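PDB 3HDU: putative thioesterase from Syntrophus aciditrophicus SB, which probably hydrolyses thioesters and belongs to the hotdog-fold thioesterase superfamily. Local coordinates for residues A[44-49]-A[71-76]; A[117-122]-A[137-142]; A[130-135]-A[151-156]. All coordinates share one frame; numbering follows the deposited sequence. Where two conformers were deposited one is given.

Three contacts join the sheet and the central helix of a hotdog fold. Interaction 1 lays strand 41-48 against the central helix 58-85, while interactions 2 and 3 are ladders within the same antiparallel sheet that share strand 132-141 at its two ends. The centres of interactions 1 and 2 lie about 8 Å apart, and they join where F46 N meets F119 O at 2.7 Å, strands 41-48 and 118-128 being sheet neighbours. Interaction 3 is about 17 Å from interaction 1, centre to centre, yet Y154 OH hydrogen-bonds to D71 O (2.7 Å) on the helix. Interactions 2 and 3, about 21 Å apart between centres, lie on opposite sides of the chain's centre.

Interaction 1: residues A[44-49]-A[71-76]; sequences LSFEMR and DMTAGL
L44 pushes its isobutyl group from strand 41-48 onto helix 58-85, between T73 and L76. Its CB starts 3.8 Å from T73 OG1. At CG the chain lies near both partners, and from there the two methyls divide the work. CD1 runs alongside the threonine, the two side chains reaching oppositely, and ends 3.5 Å from T73 OG1 and 3.6 Å from T73 CA; it also reaches the backbone carbonyl carbon of M72. CD2 turns to the leucine almost one helical turn further on and meets L76 CD2 at 3.5 Å. CG of L44 stands anti to its own carbonyl carbon (chi1 -63°), which carries the fork out toward the helix.

F46, two residues along on the same face of the strand, brings its ring edge-on: CE1 lies 3.8 Å from T73 OG1, which sits near the ring plane. The short segments run roughly antiparallel (153°), with their axes 9.7 Å apart; the hotdog fold wraps its sheet round this long helix. Trimming L44 to an alanine here would probably open a gap beside L76 CD2 and leave the helix backbone at T73 without the methyl that covers it.

V16 and F20 of helix 7-22 also touch L76. The lone polar side-chain atom in the interface, T73 OG1, is hydrogen-bonded to A69 O one turn back in its own helix. No hydrogen bond crosses between the segments, so strand and helix are held together here by van der Waals packing, with the buried hydroxyl satisfied inside the helix.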
loop_
_atom_site.group_PDB
_atom_site.type_symbol
_atom_site.label_atom_id
_atom_site.label_comp_id
_atom_site.label_asym_id
_atom_site.label_seq_id
_atom_site.Cartn_x
_atom_site.Cartn_y
_atom_site.Cartn_z
ATOM N N LEU A 44 -21.774 -11.418 8.318
ATOM C CA LEU A 44 -23.017 -10.700 8.023
ATOM C C LEU A 44 -23.511 -11.062 6.627
ATOM O O LEU A 44 -22.705 -11.244 5.714
ATOM C CB LEU A 44 -22.794 -9.187 8.096
ATOM C CG LEU A 44 -22.390 -8.572 9.437
ATOM C CD1 LEU A 44 -22.170 -7.088 9.255
ATOM C CD2 LEU A 44 -23.443 -8.816 10.509
ATOM N N SER A 45 -24.829 -11.195 6.479
ATOM C CA SER A 45 -25.473 -11.433 5.180
ATOM C C SER A 45 -26.300 -10.191 4.873
ATOM O O SER A 45 -26.924 -9.617 5.769
ATOM C CB SER A 45 -26.329 -12.693 5.182
ATOM O OG SER A 45 -27.357 -12.616 6.142
ATOM N N PHE A 46 -26.277 -9.778 3.608
ATOM C CA PHE A 46 -26.965 -8.581 3.137
ATOM C C PHE A 46 -27.952 -8.927 2.036
ATOM O O PHE A 46 -27.779 -9.934 1.353
ATOM C CB PHE A 46 -25.941 -7.586 2.607
ATOM C CG PHE A 46 -24.962 -7.112 3.645
ATOM C CD1 PHE A 46 -23.777 -7.814 3.881
ATOM C CD2 PHE A 46 -25.223 -5.962 4.396
ATOM C CE1 PHE A 46 -22.863 -7.374 4.857
ATOM C CE2 PHE A 46 -24.317 -5.512 5.370
ATOM C CZ PHE A 46 -23.135 -6.217 5.601
ATOM N N GLU A 47 -28.979 -8.089 1.878
ATOM C CA GLU A 47 -30.005 -8.268 0.845
ATOM C C GLU A 47 -30.371 -6.932 0.193
ATOM O O GLU A 47 -30.815 -6.014 0.874
ATOM C CB GLU A 47 -31.263 -8.919 1.438
ATOM C CG GLU A 47 -32.343 -9.293 0.398
ATOM C CD GLU A 47 -33.594 -9.915 0.996
ATOM O OE1 GLU A 47 -33.556 -10.410 2.144
ATOM O OE2 GLU A 47 -34.630 -9.908 0.302
HETATM N N MSE A 48 -30.178 -6.843 -1.126
HETATM C CA MSE A 48 -30.573 -5.679 -1.918
HETATM C C MSE A 48 -32.084 -5.760 -2.105
HETATM O O MSE A 48 -32.560 -6.655 -2.789
HETATM C CB MSE A 48 -29.927 -5.719 -3.313
HETATM C CG MSE A 48 -28.443 -5.543 -3.340
HETATM SE SE MSE A 48 -27.979 -3.702 -3.111
HETATM C CE MSE A 48 -28.587 -2.960 -4.781
ATOM N N ARG A 49 -32.833 -4.844 -1.497
ATOM C CA ARG A 49 -34.306 -4.828 -1.640
ATOM C C ARG A 49 -34.709 -4.265 -3.000
ATOM O O ARG A 49 -35.691 -4.716 -3.587
ATOM C CB ARG A 49 -34.976 -4.091 -0.486
ATOM C CG ARG A 49 -34.574 -4.686 0.846
ATOM C CD ARG A 49 -35.469 -4.271 1.967
ATOM N NE ARG A 49 -34.888 -4.685 3.241
ATOM C CZ ARG A 49 -34.961 -5.905 3.782
ATOM N NH1 ARG A 49 -35.535 -6.942 3.157
ATOM N NH2 ARG A 49 -34.394 -6.091 4.972
ATOM N N ASP A 71 -17.245 -2.370 5.475
ATOM C CA ASP A 71 -17.013 -1.460 6.601
ATOM C C ASP A 71 -17.856 -1.829 7.829
ATOM O O ASP A 71 -17.367 -1.743 8.960
ATOM C CB ASP A 71 -17.301 -0.003 6.190
ATOM C CG ASP A 71 -16.854 1.015 7.241
ATOM O OD1 ASP A 71 -15.785 0.829 7.854
ATOM O OD2 ASP A 71 -17.566 2.019 7.440
HETATM N N MSE A 72 -19.115 -2.215 7.599
HETATM C CA MSE A 72 -20.026 -2.644 8.671
HETATM C C MSE A 72 -19.593 -3.974 9.286
HETATM O O MSE A 72 -19.620 -4.116 10.511
HETATM C CB MSE A 72 -21.471 -2.755 8.164
HETATM C CG MSE A 72 -22.129 -1.418 7.836
HETATM SE SE MSE A 72 -22.396 -0.285 9.389
HETATM C CE MSE A 72 -23.550 -1.434 10.424
ATOM N N THR A 73 -19.223 -4.937 8.433
ATOM C CA THR A 73 -18.728 -6.249 8.872
ATOM C C THR A 73 -17.456 -6.071 9.703
ATOM O O THR A 73 -17.327 -6.674 10.775
ATOM C CB THR A 73 -18.458 -7.208 7.674
ATOM O OG1 THR A 73 -19.650 -7.364 6.902
ATOM C CG2 THR A 73 -17.994 -8.584 8.148
ATOM N N ALA A 74 -16.544 -5.232 9.205
ATOM C CA ALA A 74 -15.288 -4.907 9.906
ATOM C C ALA A 74 -15.546 -4.231 11.264
ATOM O O ALA A 74 -14.867 -4.533 12.247
ATOM C CB ALA A 74 -14.398 -4.025 9.033
ATOM N N GLY A 75 -16.526 -3.331 11.302
ATOM C CA GLY A 75 -16.921 -2.638 12.533
ATOM C C GLY A 75 -17.417 -3.570 13.627
ATOM O O GLY A 75 -17.080 -3.381 14.799
ATOM N N LEU A 76 -18.210 -4.569 13.238
ATOM C CA LEU A 76 -18.701 -5.604 14.153
ATOM C C LEU A 76 -17.553 -6.504 14.626
ATOM O O LEU A 76 -17.505 -6.856 15.800
ATOM C CB LEU A 76 -19.800 -6.444 13.487
ATOM C CG LEU A 76 -20.476 -7.565 14.289
ATOM C CD1 LEU A 76 -21.023 -7.052 15.604
ATOM C CD2 LEU A 76 -21.578 -8.202 13.463
#

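Interaction 2: residues A[117-122]-A[137-142]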
loop_
_atom_site.group_PDB
_atom_site.type_symbol
_atom_site.label_atom_id
_atom_site.label_comp_id
_atom_site.label_asym_id
_atom_site.label_seq_id
_atom_site.Cartn_x
_atom_site.Cartn_y
_atom_site.Cartn_z
ATOM N N ARG A 117 -28.534 -10.097 -5.666
ATOM C CA ARG A 117 -29.464 -9.604 -4.646
ATOM C C ARG A 117 -28.912 -9.796 -3.230
ATOM O O ARG A 117 -28.819 -8.833 -2.467
ATOM C CB ARG A 117 -30.832 -10.275 -4.757
ATOM C CG ARG A 117 -31.880 -9.554 -3.937
ATOM C CD ARG A 117 -33.181 -10.232 -3.981
ATOM N NE ARG A 117 -34.168 -9.568 -3.119
ATOM C CZ ARG A 117 -34.913 -8.499 -3.437
ATOM N NH1 ARG A 117 -34.807 -7.884 -4.624
ATOM N NH2 ARG A 117 -35.777 -8.020 -2.540
ATOM N N GLU A 118 -28.585 -11.044 -2.892
ATOM C CA GLU A 118 -28.067 -11.407 -1.574
ATOM C C GLU A 118 -26.570 -11.685 -1.648
ATOM O O GLU A 118 -26.117 -12.413 -2.530
ATOM C CB GLU A 118 -28.817 -12.622 -1.000
ATOM C CG GLU A 118 -30.298 -12.343 -0.708
ATOM C CD GLU A 118 -31.061 -13.534 -0.115
ATOM O OE1 GLU A 118 -30.508 -14.259 0.741
ATOM O OE2 GLU A 118 -32.236 -13.732 -0.491
ATOM N N PHE A 119 -25.814 -11.065 -0.742
ATOM C CA PHE A 119 -24.364 -11.275 -0.613
ATOM C C PHE A 119 -23.978 -11.395 0.871
ATOM O O PHE A 119 -24.628 -10.803 1.735
ATOM C CB PHE A 119 -23.551 -10.201 -1.355
ATOM C CG PHE A 119 -23.904 -8.798 -0.992
ATOM C CD1 PHE A 119 -23.235 -8.145 0.045
ATOM C CD2 PHE A 119 -24.880 -8.104 -1.711
ATOM C CE1 PHE A 119 -23.546 -6.817 0.376
ATOM C CE2 PHE A 119 -25.205 -6.774 -1.385
ATOM C CZ PHE A 119 -24.537 -6.133 -0.333
ATOM N N VAL A 120 -22.941 -12.192 1.141
ATOM C CA VAL A 120 -22.456 -12.485 2.497
ATOM C C VAL A 120 -21.015 -12.000 2.636
ATOM O O VAL A 120 -20.225 -12.119 1.697
ATOM C CB VAL A 120 -22.598 -14.007 2.858
ATOM C CG1 VAL A 120 -21.898 -14.898 1.840
ATOM C CG2 VAL A 120 -22.079 -14.296 4.266
ATOM N N CYS A 121 -20.701 -11.441 3.805
ATOM C CA CYS A 121 -19.378 -10.900 4.120
ATOM C C CYS A 121 -18.900 -11.461 5.459
ATOM O O CYS A 121 -19.630 -11.377 6.447
ATOM C CB CYS A 121 -19.454 -9.381 4.184
ATOM S SG CYS A 121 -17.874 -8.556 4.421
ATOM N N THR A 122 -17.700 -12.053 5.467
ATOM C CA THR A 122 -17.063 -12.621 6.664
ATOM C C THR A 122 -15.876 -11.725 7.046
ATOM O O THR A 122 -15.038 -11.448 6.198
ATOM C CB THR A 122 -16.545 -14.054 6.400
ATOM O OG1 THR A 122 -17.630 -14.900 5.992
ATOM C CG2 THR A 122 -15.901 -14.647 7.650
ATOM N N THR A 137 -11.466 -8.839 5.456
ATOM C CA THR A 137 -12.809 -9.294 5.054
ATOM C C THR A 137 -12.850 -9.951 3.679
ATOM O O THR A 137 -12.010 -9.678 2.826
ATOM C CB THR A 137 -13.830 -8.140 5.057
ATOM O OG1 THR A 137 -13.392 -7.110 4.166
ATOM C CG2 THR A 137 -13.989 -7.574 6.450
ATOM N N GLU A 138 -13.831 -10.832 3.497
ATOM C CA GLU A 138 -14.099 -11.495 2.223
ATOM C C GLU A 138 -15.591 -11.356 1.967
ATOM O O GLU A 138 -16.380 -11.765 2.811
ATOM C CB GLU A 138 -13.743 -12.978 2.272
ATOM C CG GLU A 138 -12.284 -13.285 2.559
ATOM C CD GLU A 138 -11.990 -14.778 2.598
ATOM O OE1 GLU A 138 -12.847 -15.591 2.192
ATOM O OE2 GLU A 138 -10.883 -15.155 3.030
ATOM N N LEU A 139 -15.963 -10.774 0.825
ATOM C CA LEU A 139 -17.356 -10.596 0.446
ATOM C C LEU A 139 -17.668 -11.487 -0.757
ATOM O O LEU A 139 -16.954 -11.432 -1.769
ATOM C CB LEU A 139 -17.646 -9.127 0.153
ATOM C CG LEU A 139 -19.133 -8.753 0.005
ATOM C CD1 LEU A 139 -19.414 -7.332 0.485
ATOM C CD2 LEU A 139 -19.615 -8.947 -1.415
HETATM N N MSE A 140 -18.738 -12.287 -0.621
HETATM C CA MSE A 140 -19.195 -13.198 -1.684
HETATM C C MSE A 140 -20.691 -13.054 -1.937
HETATM O O MSE A 140 -21.416 -12.505 -1.119
HETATM C CB MSE A 140 -18.794 -14.672 -1.432
HETATM C CG MSE A 140 -18.711 -15.114 0.014
HETATM SE SE MSE A 140 -16.946 -14.760 0.750
HETATM C CE MSE A 140 -17.381 -14.901 2.654
ATOM N N ASN A 141 -21.124 -13.552 -3.098
ATOM C CA ASN A 141 -22.525 -13.468 -3.561
ATOM C C ASN A 141 -23.361 -14.722 -3.210
ATOM O O ASN A 141 -22.891 -15.579 -2.450
ATOM C CB ASN A 141 -22.552 -13.128 -5.076
ATOM C CG ASN A 141 -21.910 -14.201 -5.969
ATOM O OD1 ASN A 141 -21.694 -15.345 -5.569
ATOM N ND2 ASN A 141 -21.599 -13.811 -7.195
ATOM N N ASP A 142 -24.600 -14.787 -3.725
ATOM C CA ASP A 142 -25.512 -15.959 -3.612
ATOM C C ASP A 142 -24.839 -17.300 -3.900
ATOM O O ASP A 142 -25.036 -18.281 -3.179
ATOM C CB ASP A 142 -26.653 -15.843 -4.648
ATOM C CG ASP A 142 -27.744 -14.884 -4.233
ATOM O OD1 ASP A 142 -28.634 -15.320 -3.471
ATOM O OD2 ASP A 142 -27.751 -13.726 -4.720
#
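T122 O is held by two groups across the strands: E138 N donates to it at 3.0 Å, and T137 CA adds a CA-H...O contact at 3.3 Å. The return bond of this hydrogen-bonded pair runs from T122 N to E138 O, and that oxygen also receives the CA-H of C121. At the next hydrogen-bonded pair, V120 and M140 repeat the exchange, with M140 N 2.8 Å from V120 O.

These bonds make the antiparallel ladder of a beta hairpin, strands 118-128 and 132-141, in the middle of the hotdog sheet. C121 and L139 form a non-hydrogen-bonded pair between the two bonded ones, and their side chains, with that of F119, lie on the face covered by helix 58-85. There L139 slants across the phenylalanine, its CD1 3.9 Å from F119 CD1. CG of F119 stands between its own N and carbonyl carbon (chi1 53°), a setting that places the ring beside L139; V65 and A69 of the helix also pack on this ring.

On the reverse face V120 CG1 comes 3.7 Å from M140 CG, but this selenomethionine was deposited in two conformers, so the approach of its side chain to V120 and T122 is doubtful. The E138 carboxylate accepts a hydrogen bond from K131 N of the third subunit. Near D142, E118 N makes a weak bond of 3.4 Å to D142 OD2. E118 OE1 and D142 OD1 stand 4.7 Å apart, a proximity of like charges that solvent is likely to soften.

Interaction 3: residues A[130-135]-A[151-156]; sequences NKVAVI and SVSYIL
This is the ladder of a beta hairpin, strand 132-141 against strand 146-156, near the edge of the hotdog sheet, where strand 101-110 follows as the outermost strand within the chain. A133 and Y154 form one hydrogen-bonded pair: A133 N reaches Y154 O and Y154 N reaches A133 O, each at 2.9 Å. I135 and V152 form the next, with I135 N 2.8 Å from V152 O and an N-H...O angle of 170°. Between and beyond them V134 pairs with S153, and V132 with I155, without such bonds; there CA-H groups face the carbonyls instead, as S153 CA does with A133 O at 3.4 Å. At the K131 and L156 end, L156 N makes only a weak bond to K131 O.

The two faces differ. I135, V152, A133 and Y154 turn toward helix 58-85. CG1 of I135 is set anti to its carbonyl carbon (chi1 -63°), and its tip CD1 folds back along the ladder to lie 3.8 Å from V152 O. The Y154 ring heads away from segment 130-135, and its hydroxyl hydrogen-bonds to D71 O of the helix.

On the opposite face V132 and I155 run alongside each other with a common direction, V132 CG2 3.8 Å from I155 CG2. L146 of the fourth subunit packs on both, and V134 CG2 touches S153 OG at 3.7 Å. Main-chain bonds therefore fix the register, while the face of A133, I135, V152 and Y154 packs on the helix of its own chain and V132 and I155 meet the fourth subunit.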
loop_
_atom_site.group_PDB
_atom_site.type_symbol
_atom_site.label_atom_id
_atom_site.label_comp_id
_atom_site.label_asym_id
_atom_site.label_seq_id
_atom_site.Cartn_x
_atom_site.Cartn_y
_atom_site.Cartn_z
ATOM N N ASN A 130 -3.986 -2.106 21.407
ATOM C CA ASN A 130 -4.577 -1.330 22.501
ATOM C C ASN A 130 -5.720 -0.457 21.960
ATOM O O ASN A 130 -6.856 -0.548 22.436
ATOM C CB ASN A 130 -3.497 -0.483 23.202
ATOM C CG ASN A 130 -4.019 0.278 24.412
ATOM O OD1 ASN A 130 -4.958 -0.151 25.087
ATOM N ND2 ASN A 130 -3.386 1.412 24.706
ATOM N N LYS A 131 -5.407 0.348 20.944
ATOM C CA LYS A 131 -6.349 1.283 20.322
ATOM C C LYS A 131 -6.761 0.980 18.878
ATOM O O LYS A 131 -7.699 1.605 18.406
ATOM C CB LYS A 131 -5.753 2.698 20.389
ATOM C CG LYS A 131 -5.612 3.276 21.803
ATOM C CD LYS A 131 -6.978 3.612 22.406
ATOM C CE LYS A 131 -6.866 4.209 23.791
ATOM N NZ LYS A 131 -8.205 4.620 24.292
ATOM N N VAL A 132 -6.096 0.035 18.197
ATOM C CA VAL A 132 -6.358 -0.279 16.780
ATOM C C VAL A 132 -6.741 -1.746 16.576
ATOM O O VAL A 132 -6.107 -2.628 17.144
ATOM C CB VAL A 132 -5.113 0.033 15.899
ATOM C CG1 VAL A 132 -5.395 -0.243 14.416
ATOM C CG2 VAL A 132 -4.669 1.477 16.089
ATOM N N ALA A 133 -7.778 -1.979 15.766
ATOM C CA ALA A 133 -8.260 -3.311 15.388
ATOM C C ALA A 133 -8.164 -3.417 13.865
ATOM O O ALA A 133 -8.824 -2.648 13.162
ATOM C CB ALA A 133 -9.696 -3.503 15.830
ATOM N N VAL A 134 -7.327 -4.331 13.367
ATOM C CA VAL A 134 -7.144 -4.557 11.923
ATOM C C VAL A 134 -7.972 -5.782 11.543
ATOM O O VAL A 134 -7.778 -6.858 12.118
ATOM C CB VAL A 134 -5.650 -4.764 11.564
ATOM C CG1 VAL A 134 -5.469 -5.099 10.085
ATOM C CG2 VAL A 134 -4.861 -3.515 11.914
ATOM N N ILE A 135 -8.890 -5.604 10.589
ATOM C CA ILE A 135 -9.793 -6.665 10.121
ATOM C C ILE A 135 -9.577 -6.945 8.631
ATOM O O ILE A 135 -9.432 -6.007 7.835
ATOM C CB ILE A 135 -11.296 -6.289 10.340
ATOM C CG1 ILE A 135 -11.620 -6.118 11.832
ATOM C CG2 ILE A 135 -12.229 -7.351 9.752
ATOM C CD1 ILE A 135 -11.245 -4.781 12.399
ATOM N N SER A 151 -9.472 -4.763 3.627
ATOM C CA SER A 151 -8.608 -4.570 4.796
ATOM C C SER A 151 -9.150 -3.296 5.433
ATOM O O SER A 151 -9.174 -2.241 4.777
ATOM C CB SER A 151 -7.145 -4.383 4.420
ATOM O OG SER A 151 -6.641 -5.537 3.775
ATOM N N VAL A 152 -9.619 -3.401 6.674
ATOM C CA VAL A 152 -10.217 -2.275 7.384
ATOM C C VAL A 152 -9.583 -2.112 8.767
ATOM O O VAL A 152 -9.409 -3.100 9.482
ATOM C CB VAL A 152 -11.744 -2.475 7.551
ATOM C CG1 VAL A 152 -12.400 -1.214 8.128
ATOM C CG2 VAL A 152 -12.398 -2.845 6.217
ATOM N N SER A 153 -9.243 -0.873 9.124
ATOM C CA SER A 153 -8.704 -0.530 10.443
ATOM C C SER A 153 -9.733 0.306 11.196
ATOM O O SER A 153 -10.193 1.324 10.670
ATOM C CB SER A 153 -7.392 0.251 10.337
ATOM O OG SER A 153 -6.292 -0.633 10.189
ATOM N N TYR A 154 -10.098 -0.153 12.401
ATOM C CA TYR A 154 -10.993 0.557 13.325
ATOM C C TYR A 154 -10.219 1.025 14.554
ATOM O O TYR A 154 -9.306 0.334 15.015
ATOM C CB TYR A 154 -12.174 -0.324 13.758
ATOM C CG TYR A 154 -13.388 -0.144 12.892
ATOM C CD1 TYR A 154 -13.547 -0.876 11.715
ATOM C CD2 TYR A 154 -14.373 0.793 13.234
ATOM C CE1 TYR A 154 -14.670 -0.694 10.900
ATOM C CE2 TYR A 154 -15.498 0.988 12.424
ATOM C CZ TYR A 154 -15.643 0.239 11.261
ATOM O OH TYR A 154 -16.741 0.418 10.459
ATOM N N ILE A 155 -10.580 2.209 15.059
ATOM C CA ILE A 155 -9.993 2.767 16.284
ATOM C C ILE A 155 -11.080 3.235 17.249
ATOM O O ILE A 155 -12.198 3.534 16.829
ATOM C CB ILE A 155 -9.007 3.933 15.999
ATOM C CG1 ILE A 155 -9.693 5.127 15.311
ATOM C CG2 ILE A 155 -7.841 3.439 15.143
ATOM C CD1 ILE A 155 -8.770 6.314 15.113
ATOM N N LEU A 156 -10.736 3.284 18.537
ATOM C CA LEU A 156 -11.628 3.803 19.574
ATOM C C LEU A 156 -11.325 5.296 19.651
ATOM O O LEU A 156 -10.210 5.675 20.012
ATOM C CB LEU A 156 -11.380 3.115 20.919
ATOM C CG LEU A 156 -11.651 1.607 20.955
ATOM C CD1 LEU A 156 -11.209 1.028 22.293
ATOM C CD2 LEU A 156 -13.125 1.287 20.681
#